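Local coordinates for uncharacterized protein (Nostoc punctiforme, PDB 2R3S), which is uncharacterised but probably transfers a methyl group from S-adenosylmethionine to a hydroxyl oxygen of a small molecule, as a putative O-methyltransferase, at residues A[262-273]-A[327-335]; A[106-117]-A[288-296]. One frame throughout, in Å; residues are numbered along the deposited sequence.

Overall arrangement
Both contacts are largely buried, yet they differ in chemistry. Interaction 1 joins two antiparallel neighbours of the mixed sheet, 265-271 and 329-334, through a ladder of backbone hydrogen bonds with apolar and glutamine side chains around it. In interaction 2 no direct hydrogen bond passes between 106-117 and 288-296; apolar side chains and one bridging water join helical segments, and the second subunit reaches the same region. The centres of interactions 1 and 2 lie about 27 Å apart. The nearest atoms of interactions 1 and 2 are about 7 Å apart, without touching. The chain ties them together: helix 282-294 of interaction 2 follows strand 265-271 of interaction 1, before the chain returns as strand 329-334.

Interaction 1 (A[262-273]-A[327-335]); sequences AVEGKVIVFDFI and QQQVIVAYK
Val-267 and Ala-333 face each other as a hydrogen-bonded antiparallel pair, Ala-333 N reaching Val-267 O at 2.9 Å, and the same pattern of two reciprocal N-H...O bonds recurs at Val-269 with Ile-331 and Asp-271 with Gln-329. The strand directions, 163° apart, confirm the antiparallel sense. Beyond the ladder, the amide of Gln-329 continues the pairing: a bend at chi2 (80°) brings OE1 back to accept from Ile-273 N at 2.6 Å, with the donor tilted from the carbonyl plane. Alongside, Ile-273 CD1 rests 3.6 Å from Gln-329 CB and also touches Ile-331 CG1. Gln-328 touches two aromatic rings. Its amide lies stacked on Phe-272, the planes 11° apart and NE2 3.5 Å above the ring plane, while its CB makes an off-centre CH-pi contact with Phe-270. The amide of Gln-327 meets the Phe-272 ring differently, NE2 standing at its edge, 3.8 Å from CE1. At the other end, the aliphatic chain of Lys-266 runs against Tyr-334, with CD 3.6 Å from CE2, and Lys-335 N donates a longer bond to Gly-265 O, which also accepts from a water.

Further out, Asn-240 accepts from Gln-328 NE2, which probably helps to hold the stacked amide in its rotation. Asp-271 OD1 takes the N-H of Phe-272 through its anti lone pair and also hydrogen-bonds His-243 ND1. Helix 303-312 packs on the face bearing Val-269, Ile-331 and Ala-333, and helix 149-159 on that of Ile-268 and Phe-270. With 265-271 parallel to 233-239 on its other side, the antiparallel entry of 329-334 between 265-271 and 317-321 gives the 3-2-1-4-5-7-6 strand order characteristic of the Rossmann-like class I methyltransferase fold.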
loop_
_atom_site.group_PDB
_atom_site.type_symbol
_atom_site.label_atom_id
_atom_site.label_comp_id
_atom_site.label_asym_id
_atom_site.label_seq_id
_atom_site.Cartn_x
_atom_site.Cartn_y
_atom_site.Cartn_z
ATOM N N ALA A 262 9.400 41.025 17.026
ATOM C CA ALA A 262 9.147 42.437 17.296
ATOM C C ALA A 262 7.840 42.621 18.065
ATOM O O ALA A 262 7.073 41.679 18.252
ATOM C CB ALA A 262 9.085 43.233 15.994
ATOM N N VAL A 263 7.580 43.861 18.463
ATOM C CA VAL A 263 6.438 44.206 19.303
ATOM C C VAL A 263 5.141 43.613 18.790
ATOM O O VAL A 263 4.424 42.956 19.538
ATOM C CB VAL A 263 6.290 45.747 19.425
ATOM C CG1 VAL A 263 4.962 46.130 20.109
ATOM C CG2 VAL A 263 7.488 46.320 20.188
ATOM N N GLU A 264 4.846 43.839 17.517
ATOM C CA GLU A 264 3.580 43.396 16.919
ATOM C C GLU A 264 3.801 42.119 16.044
ATOM O O GLU A 264 3.130 41.914 15.024
ATOM C CB GLU A 264 2.991 44.552 16.091
ATOM C CG GLU A 264 1.608 44.982 16.484
ATOM C CD GLU A 264 1.626 45.862 17.704
ATOM O OE2 GLU A 264 0.725 45.697 18.550
ATOM N N GLY A 265 4.728 41.265 16.475
ATOM C CA GLY A 265 5.156 40.113 15.692
ATOM C C GLY A 265 4.125 39.003 15.591
ATOM O O GLY A 265 3.238 38.880 16.442
ATOM N N LYS A 266 4.253 38.194 14.537
ATOM C CA LYS A 266 3.295 37.133 14.226
ATOM C C LYS A 266 4.003 35.851 13.808
ATOM O O LYS A 266 4.997 35.892 13.102
ATOM C CB LYS A 266 2.359 37.601 13.114
ATOM C CG LYS A 266 1.121 38.290 13.650
ATOM C CD LYS A 266 0.442 39.231 12.663
ATOM C CE LYS A 266 0.446 40.671 13.188
ATOM N NZ LYS A 266 -0.225 41.642 12.271
ATOM N N VAL A 267 3.482 34.712 14.250
ATOM C CA VAL A 267 3.947 33.395 13.806
ATOM C C VAL A 267 2.861 32.805 12.895
ATOM O O VAL A 267 1.685 32.846 13.245
ATOM C CB VAL A 267 4.180 32.479 15.010
ATOM C CG1 VAL A 267 4.686 31.101 14.583
ATOM C CG2 VAL A 267 5.146 33.140 15.989
ATOM N N ILE A 268 3.244 32.293 11.728
ATOM C CA ILE A 268 2.343 31.492 10.879
ATOM C C ILE A 268 2.798 30.030 10.859
ATOM O O ILE A 268 3.908 29.716 10.410
ATOM C CB ILE A 268 2.314 31.988 9.449
ATOM C CG1 ILE A 268 1.860 33.450 9.393
ATOM C CG2 ILE A 268 1.362 31.112 8.591
ATOM C CD1 ILE A 268 1.506 33.937 7.964
ATOM N N VAL A 269 1.957 29.155 11.400
ATOM C CA VAL A 269 2.172 27.704 11.337
ATOM C C VAL A 269 1.439 27.151 10.123
ATOM O O VAL A 269 0.287 27.480 9.888
ATOM C CB VAL A 269 1.724 27.001 12.634
ATOM C CG1 VAL A 269 1.891 25.484 12.534
ATOM C CG2 VAL A 269 2.522 27.547 13.809
ATOM N N PHE A 270 2.137 26.356 9.317
ATOM C CA PHE A 270 1.536 25.699 8.158
ATOM C C PHE A 270 1.785 24.208 8.360
ATOM O O PHE A 270 2.924 23.782 8.466
ATOM C CB PHE A 270 2.135 26.220 6.853
ATOM C CG PHE A 270 1.658 25.483 5.627
ATOM C CD1 PHE A 270 0.433 25.771 5.061
ATOM C CD2 PHE A 270 2.445 24.501 5.027
ATOM C CE1 PHE A 270 -0.008 25.078 3.917
ATOM C CE2 PHE A 270 1.999 23.822 3.898
ATOM C CZ PHE A 270 0.778 24.116 3.353
ATOM N N ASP A 271 0.721 23.417 8.483
ATOM C CA ASP A 271 0.880 22.053 8.971
ATOM C C ASP A 271 -0.393 21.243 8.721
ATOM O O ASP A 271 -1.357 21.767 8.187
ATOM C CB ASP A 271 1.258 22.078 10.469
ATOM C CG ASP A 271 2.293 21.008 10.856
ATOM O OD1 ASP A 271 2.068 19.804 10.570
ATOM O OD2 ASP A 271 3.329 21.381 11.475
ATOM N N PHE A 272 -0.348 19.957 9.062
ATOM C CA PHE A 272 -1.506 19.076 9.015
ATOM C C PHE A 272 -2.220 19.197 10.347
ATOM O O PHE A 272 -1.684 18.760 11.374
ATOM C CB PHE A 272 -1.082 17.608 8.846
ATOM C CG PHE A 272 -0.529 17.291 7.504
ATOM C CD1 PHE A 272 -1.363 17.167 6.415
ATOM C CD2 PHE A 272 0.829 17.122 7.322
ATOM C CE1 PHE A 272 -0.846 16.872 5.158
ATOM C CE2 PHE A 272 1.341 16.838 6.075
ATOM C CZ PHE A 272 0.494 16.715 4.990
ATOM N N ILE A 273 -3.400 19.808 10.341
ATOM C CA ILE A 273 -4.131 20.028 11.588
ATOM C C ILE A 273 -5.462 19.290 11.503
ATOM O O ILE A 273 -6.427 19.792 10.942
ATOM C CB ILE A 273 -4.341 21.540 11.899
ATOM C CG1 ILE A 273 -3.009 22.305 11.786
ATOM C CG2 ILE A 273 -4.901 21.698 13.304
ATOM C CD1 ILE A 273 -3.161 23.837 11.760
ATOM N N GLN A 327 -4.555 21.749 0.847
ATOM C CA GLN A 327 -4.630 20.502 1.640
ATOM C C GLN A 327 -4.345 20.684 3.133
ATOM O O GLN A 327 -4.965 20.035 3.974
ATOM C CB GLN A 327 -3.675 19.432 1.082
ATOM C CG GLN A 327 -3.454 18.218 2.020
ATOM C CD GLN A 327 -2.424 17.227 1.509
ATOM O OE1 GLN A 327 -1.492 17.587 0.794
ATOM N NE2 GLN A 327 -2.582 15.973 1.887
ATOM N N GLN A 328 -3.385 21.536 3.468
ATOM C CA GLN A 328 -2.992 21.711 4.869
ATOM C C GLN A 328 -3.623 22.981 5.451
ATOM O O GLN A 328 -4.302 23.726 4.742
ATOM C CB GLN A 328 -1.470 21.708 4.986
ATOM C CG GLN A 328 -0.803 20.575 4.195
ATOM C CD GLN A 328 0.657 20.399 4.551
ATOM O OE1 GLN A 328 1.517 20.298 3.679
ATOM N NE2 GLN A 328 0.943 20.361 5.836
ATOM N N GLN A 329 -3.415 23.206 6.742
ATOM C CA GLN A 329 -4.127 24.256 7.483
ATOM C C GLN A 329 -3.125 25.261 8.068
ATOM O O GLN A 329 -1.946 24.913 8.239
ATOM C CB GLN A 329 -4.955 23.620 8.606
ATOM C CG GLN A 329 -6.097 22.691 8.145
ATOM C CD GLN A 329 -5.653 21.256 7.733
ATOM O OE1 GLN A 329 -4.670 20.693 8.236
ATOM N NE2 GLN A 329 -6.411 20.666 6.826
ATOM N N VAL A 330 -3.586 26.488 8.356
ATOM C CA VAL A 330 -2.731 27.550 8.954
ATOM C C VAL A 330 -3.207 28.001 10.361
ATOM O O VAL A 330 -4.397 28.108 10.602
ATOM C CB VAL A 330 -2.567 28.767 7.994
ATOM C CG1 VAL A 330 -2.044 29.963 8.731
ATOM C CG2 VAL A 330 -1.634 28.434 6.815
ATOM N N ILE A 331 -2.271 28.189 11.297
ATOM C CA ILE A 331 -2.516 28.895 12.562
ATOM C C ILE A 331 -1.698 30.193 12.585
ATOM O O ILE A 331 -0.484 30.149 12.417
ATOM C CB ILE A 331 -2.105 28.044 13.780
ATOM C CG1 ILE A 331 -2.999 26.820 13.894
ATOM C CG2 ILE A 331 -2.175 28.835 15.077
ATOM C CD1 ILE A 331 -2.491 25.813 14.865
ATOM N N VAL A 332 -2.347 31.341 12.769
ATOM C CA VAL A 332 -1.641 32.594 13.056
ATOM C C VAL A 332 -1.650 32.852 14.559
ATOM O O VAL A 332 -2.719 32.842 15.180
ATOM C CB VAL A 332 -2.261 33.779 12.339
ATOM C CG1 VAL A 332 -1.500 35.060 12.670
ATOM C CG2 VAL A 332 -2.287 33.506 10.813
ATOM N N ALA A 333 -0.459 33.013 15.140
ATOM C CA ALA A 333 -0.282 33.385 16.542
ATOM C C ALA A 333 0.209 34.830 16.615
ATOM O O ALA A 333 0.925 35.285 15.728
ATOM C CB ALA A 333 0.678 32.479 17.234
ATOM N N TYR A 334 -0.203 35.532 17.676
ATOM C CA TYR A 334 0.103 36.949 17.903
ATOM C C TYR A 334 0.833 37.026 19.215
ATOM O O TYR A 334 0.419 36.402 20.198
ATOM C CB TYR A 334 -1.182 37.776 17.976
ATOM C CG TYR A 334 -1.976 37.699 16.709
ATOM C CD1 TYR A 334 -2.833 36.621 16.461
ATOM C CD2 TYR A 334 -1.851 38.676 15.732
ATOM C CE1 TYR A 334 -3.568 36.525 15.255
ATOM C CE2 TYR A 334 -2.563 38.604 14.540
ATOM C CZ TYR A 334 -3.429 37.527 14.304
ATOM O OH TYR A 334 -4.148 37.472 13.112
ATOM N N LYS A 335 1.931 37.774 19.226
ATOM C CA LYS A 335 2.784 37.909 20.420
ATOM C C LYS A 335 1.963 38.436 21.598
ATOM O O LYS A 335 1.020 39.215 21.387
ATOM C CB LYS A 335 3.956 38.872 20.127
ATOM C CG LYS A 335 5.165 38.687 21.023
ATOM C CD LYS A 335 6.141 39.858 20.889
ATOM C CE LYS A 335 7.425 39.596 21.641
ATOM N NZ LYS A 335 8.388 40.688 21.416
ATOM O OXT LYS A 335 2.208 38.094 22.768
HETATM O O HOH W 1 1.246 40.388 17.302
#

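Interaction 2 (A[106-117]-A[288-296]); sequences ITNGFNDLTAAV and SLVMLATTP
Ala-293 sets its methyl over the face of the Phe-110 ring, CB lying 3.6 Å from the centroid and 14° off the ring normal, a well-centred CH-pi contact. With CG anti to its carbonyl carbon (chi1 -71°), Phe-110 also meets Leu-289 CD2 at its ring edge, near the ring plane, CE2 standing 4.0 Å from it. Leu-113 CD1 touches the same Ala-293 methyl at 3.9 Å. Leu-292, the other heavily buried residue of its helix, turns CD1 to within 3.5 Å of Ala-116 O and rests CD2 on Val-117 CG2. Close backbone approach is possible at Gly-109, where a beta carbon would clash with Ala-293 O; one water donates to both Gly-109 O and Ala-293 O, and Thr-122 also hydrogen-bonds the latter oxygen. An alanine at Phe-110 would remove the ring and would probably leave the Ala-293 methyl and Leu-289 without their aromatic partner. The ring also meets Tyr-17 of the second subunit edge-to-face. Helices 113-117 and 288-294 cross at 91°, their axes 9.3 Å apart, in a near-perpendicular helix packing whose 106-117 side also meets the second subunit, consistent with the dimeric organisation of O-methyltransferases of this family.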
loop_
_atom_site.group_PDB
_atom_site.type_symbol
_atom_site.label_atom_id
_atom_site.label_comp_id
_atom_site.label_asym_id
_atom_site.label_seq_id
_atom_site.Cartn_x
_atom_site.Cartn_y
_atom_site.Cartn_z
ATOM N N ILE A 106 12.199 7.117 4.339
ATOM C CA ILE A 106 10.819 7.272 4.831
ATOM C C ILE A 106 10.121 5.907 4.968
ATOM O O ILE A 106 9.585 5.602 6.023
ATOM C CB ILE A 106 10.009 8.214 3.916
ATOM C CG1 ILE A 106 10.589 9.631 3.988
ATOM C CG2 ILE A 106 8.540 8.236 4.328
ATOM C CD1 ILE A 106 10.642 10.194 5.469
ATOM N N THR A 107 10.149 5.084 3.915
ATOM C CA THR A 107 9.390 3.823 3.886
ATOM C C THR A 107 9.880 2.754 4.883
ATOM O O THR A 107 9.090 1.919 5.317
ATOM C CB THR A 107 9.340 3.176 2.458
ATOM O OG1 THR A 107 10.642 2.722 2.096
ATOM C CG2 THR A 107 8.812 4.146 1.378
ATOM N N ASN A 108 11.165 2.780 5.239
ATOM C CA ASN A 108 11.717 1.887 6.259
ATOM C C ASN A 108 11.042 1.984 7.625
ATOM O O ASN A 108 10.965 0.984 8.297
ATOM C CB ASN A 108 13.203 2.118 6.485
ATOM C CG ASN A 108 14.065 1.523 5.406
ATOM O OD1 ASN A 108 13.600 0.798 4.517
ATOM N ND2 ASN A 108 15.356 1.845 5.476
ATOM N N GLY A 109 10.586 3.163 8.046
ATOM C CA GLY A 109 9.797 3.259 9.285
ATOM C C GLY A 109 8.551 2.371 9.308
ATOM O O GLY A 109 8.114 1.911 10.361
ATOM N N PHE A 110 8.008 2.089 8.134
ATOM C CA PHE A 110 6.824 1.247 8.006
ATOM C C PHE A 110 7.135 -0.230 7.823
ATOM O O PHE A 110 6.233 -1.037 7.853
ATOM C CB PHE A 110 5.992 1.753 6.836
ATOM C CG PHE A 110 5.343 3.048 7.109
ATOM C CD1 PHE A 110 5.988 4.234 6.823
ATOM C CD2 PHE A 110 4.078 3.089 7.655
ATOM C CE1 PHE A 110 5.376 5.436 7.086
ATOM C CE2 PHE A 110 3.463 4.298 7.918
ATOM C CZ PHE A 110 4.119 5.462 7.641
ATOM N N ASN A 111 8.400 -0.584 7.624
ATOM C CA ASN A 111 8.795 -1.977 7.594
ATOM C C ASN A 111 8.491 -2.714 8.905
ATOM O O ASN A 111 8.187 -3.893 8.870
ATOM C CB ASN A 111 10.293 -2.132 7.287
ATOM C CG ASN A 111 10.650 -1.844 5.818
ATOM O OD1 ASN A 111 9.783 -1.746 4.943
ATOM N ND2 ASN A 111 11.953 -1.733 5.549
ATOM N N ASP A 112 8.614 -2.054 10.054
ATOM C CA ASP A 112 8.136 -2.645 11.320
ATOM C C ASP A 112 7.364 -1.621 12.128
ATOM O O ASP A 112 7.858 -1.037 13.080
ATOM C CB ASP A 112 9.284 -3.250 12.145
ATOM C CG ASP A 112 8.821 -4.417 13.083
ATOM O OD1 ASP A 112 7.600 -4.646 13.308
ATOM O OD2 ASP A 112 9.725 -5.125 13.576
ATOM N N LEU A 113 6.130 -1.414 11.711
ATOM C CA LEU A 113 5.217 -0.542 12.396
ATOM C C LEU A 113 4.810 -1.188 13.709
ATOM O O LEU A 113 4.541 -0.481 14.674
ATOM C CB LEU A 113 4.021 -0.257 11.497
ATOM C CG LEU A 113 3.137 0.947 11.739
ATOM C CD1 LEU A 113 3.939 2.244 11.828
ATOM C CD2 LEU A 113 2.108 0.994 10.604
ATOM N N THR A 114 4.816 -2.522 13.774
ATOM C CA THR A 114 4.533 -3.205 15.033
ATOM C C THR A 114 5.491 -2.752 16.117
ATOM O O THR A 114 5.065 -2.478 17.233
ATOM C CB THR A 114 4.594 -4.724 14.923
ATOM O OG1 THR A 114 3.710 -5.166 13.875
ATOM C CG2 THR A 114 4.170 -5.360 16.253
ATOM N N ALA A 115 6.777 -2.662 15.768
ATOM C CA ALA A 115 7.835 -2.182 16.646
ATOM C C ALA A 115 7.558 -0.772 17.133
ATOM O O ALA A 115 7.714 -0.490 18.319
ATOM C CB ALA A 115 9.195 -2.231 15.932
ATOM N N ALA A 116 7.183 0.119 16.217
ATOM C CA ALA A 116 6.826 1.492 16.582
ATOM C C ALA A 116 5.618 1.587 17.500
ATOM O O ALA A 116 5.583 2.415 18.411
ATOM C CB ALA A 116 6.593 2.361 15.310
ATOM N N VAL A 117 4.601 0.784 17.250
ATOM C CA VAL A 117 3.408 0.786 18.119
ATOM C C VAL A 117 3.785 0.283 19.505
ATOM O O VAL A 117 3.383 0.846 20.526
ATOM C CB VAL A 117 2.247 -0.075 17.525
ATOM C CG1 VAL A 117 1.104 -0.171 18.519
ATOM C CG2 VAL A 117 1.790 0.494 16.174
ATOM N N SER A 288 -0.622 11.273 11.443
ATOM C CA SER A 288 -0.119 10.848 12.732
ATOM C C SER A 288 0.619 9.478 12.664
ATOM O O SER A 288 1.607 9.262 13.380
ATOM C CB SER A 288 -1.218 10.913 13.814
ATOM O OG SER A 288 -1.944 9.712 13.917
ATOM N N LEU A 289 0.179 8.580 11.783
ATOM C CA LEU A 289 0.859 7.315 11.588
ATOM C C LEU A 289 2.241 7.567 10.978
ATOM O O LEU A 289 3.194 6.918 11.369
ATOM C CB LEU A 289 0.051 6.348 10.717
ATOM C CG LEU A 289 0.393 4.857 10.808
ATOM C CD1 LEU A 289 -0.117 4.240 12.084
ATOM C CD2 LEU A 289 -0.116 4.052 9.577
ATOM N N VAL A 290 2.341 8.520 10.052
ATOM C CA VAL A 290 3.621 8.906 9.505
ATOM C C VAL A 290 4.587 9.363 10.617
ATOM O O VAL A 290 5.750 8.930 10.663
ATOM C CB VAL A 290 3.462 9.970 8.396
ATOM C CG1 VAL A 290 4.794 10.384 7.850
ATOM C CG2 VAL A 290 2.588 9.411 7.266
HETATM N N MSE A 291 4.080 10.182 11.540
HETATM C CA MSE A 291 4.872 10.650 12.663
HETATM C C MSE A 291 5.257 9.527 13.595
HETATM O O MSE A 291 6.364 9.511 14.108
HETATM C CB MSE A 291 4.163 11.772 13.412
HETATM C CG MSE A 291 3.972 13.034 12.573
HETATM SE SE MSE A 291 5.703 13.849 12.097
HETATM C CE MSE A 291 6.131 12.882 10.421
ATOM N N LEU A 292 4.386 8.558 13.795
ATOM C CA LEU A 292 4.752 7.396 14.607
ATOM C C LEU A 292 5.883 6.607 13.965
ATOM O O LEU A 292 6.817 6.150 14.655
ATOM C CB LEU A 292 3.547 6.477 14.852
ATOM C CG LEU A 292 3.768 5.153 15.598
ATOM C CD1 LEU A 292 4.116 5.335 17.086
ATOM C CD2 LEU A 292 2.559 4.262 15.448
ATOM N N ALA A 293 5.774 6.388 12.656
ATOM C CA ALA A 293 6.737 5.545 11.964
ATOM C C ALA A 293 8.131 6.173 11.876
ATOM O O ALA A 293 9.120 5.456 11.875
ATOM C CB ALA A 293 6.240 5.148 10.559
ATOM N N THR A 294 8.209 7.499 11.818
ATOM C CA THR A 294 9.439 8.156 11.396
ATOM C C THR A 294 10.119 9.069 12.425
ATOM O O THR A 294 11.248 9.467 12.202
ATOM C CB THR A 294 9.214 9.001 10.128
ATOM O OG1 THR A 294 8.313 10.078 10.409
ATOM C CG2 THR A 294 8.728 8.156 8.939
ATOM N N THR A 295 9.415 9.442 13.488
ATOM C CA THR A 295 9.902 10.360 14.507
ATOM C C THR A 295 9.673 9.705 15.892
ATOM O O THR A 295 8.823 8.792 16.023
ATOM C CB THR A 295 9.202 11.736 14.472
ATOM O OG1 THR A 295 7.877 11.625 14.997
ATOM C CG2 THR A 295 9.143 12.345 13.061
ATOM N N PRO A 296 10.478 10.090 16.914
ATOM C CA PRO A 296 10.276 9.521 18.261
ATOM C C PRO A 296 9.005 9.949 19.008
ATOM O O PRO A 296 8.459 9.133 19.713
ATOM C CB PRO A 296 11.554 9.954 19.037
ATOM C CG PRO A 296 12.561 10.328 17.938
ATOM C CD PRO A 296 11.684 10.940 16.860
HETATM O O HOH W 2 9.451 2.796 12.747
#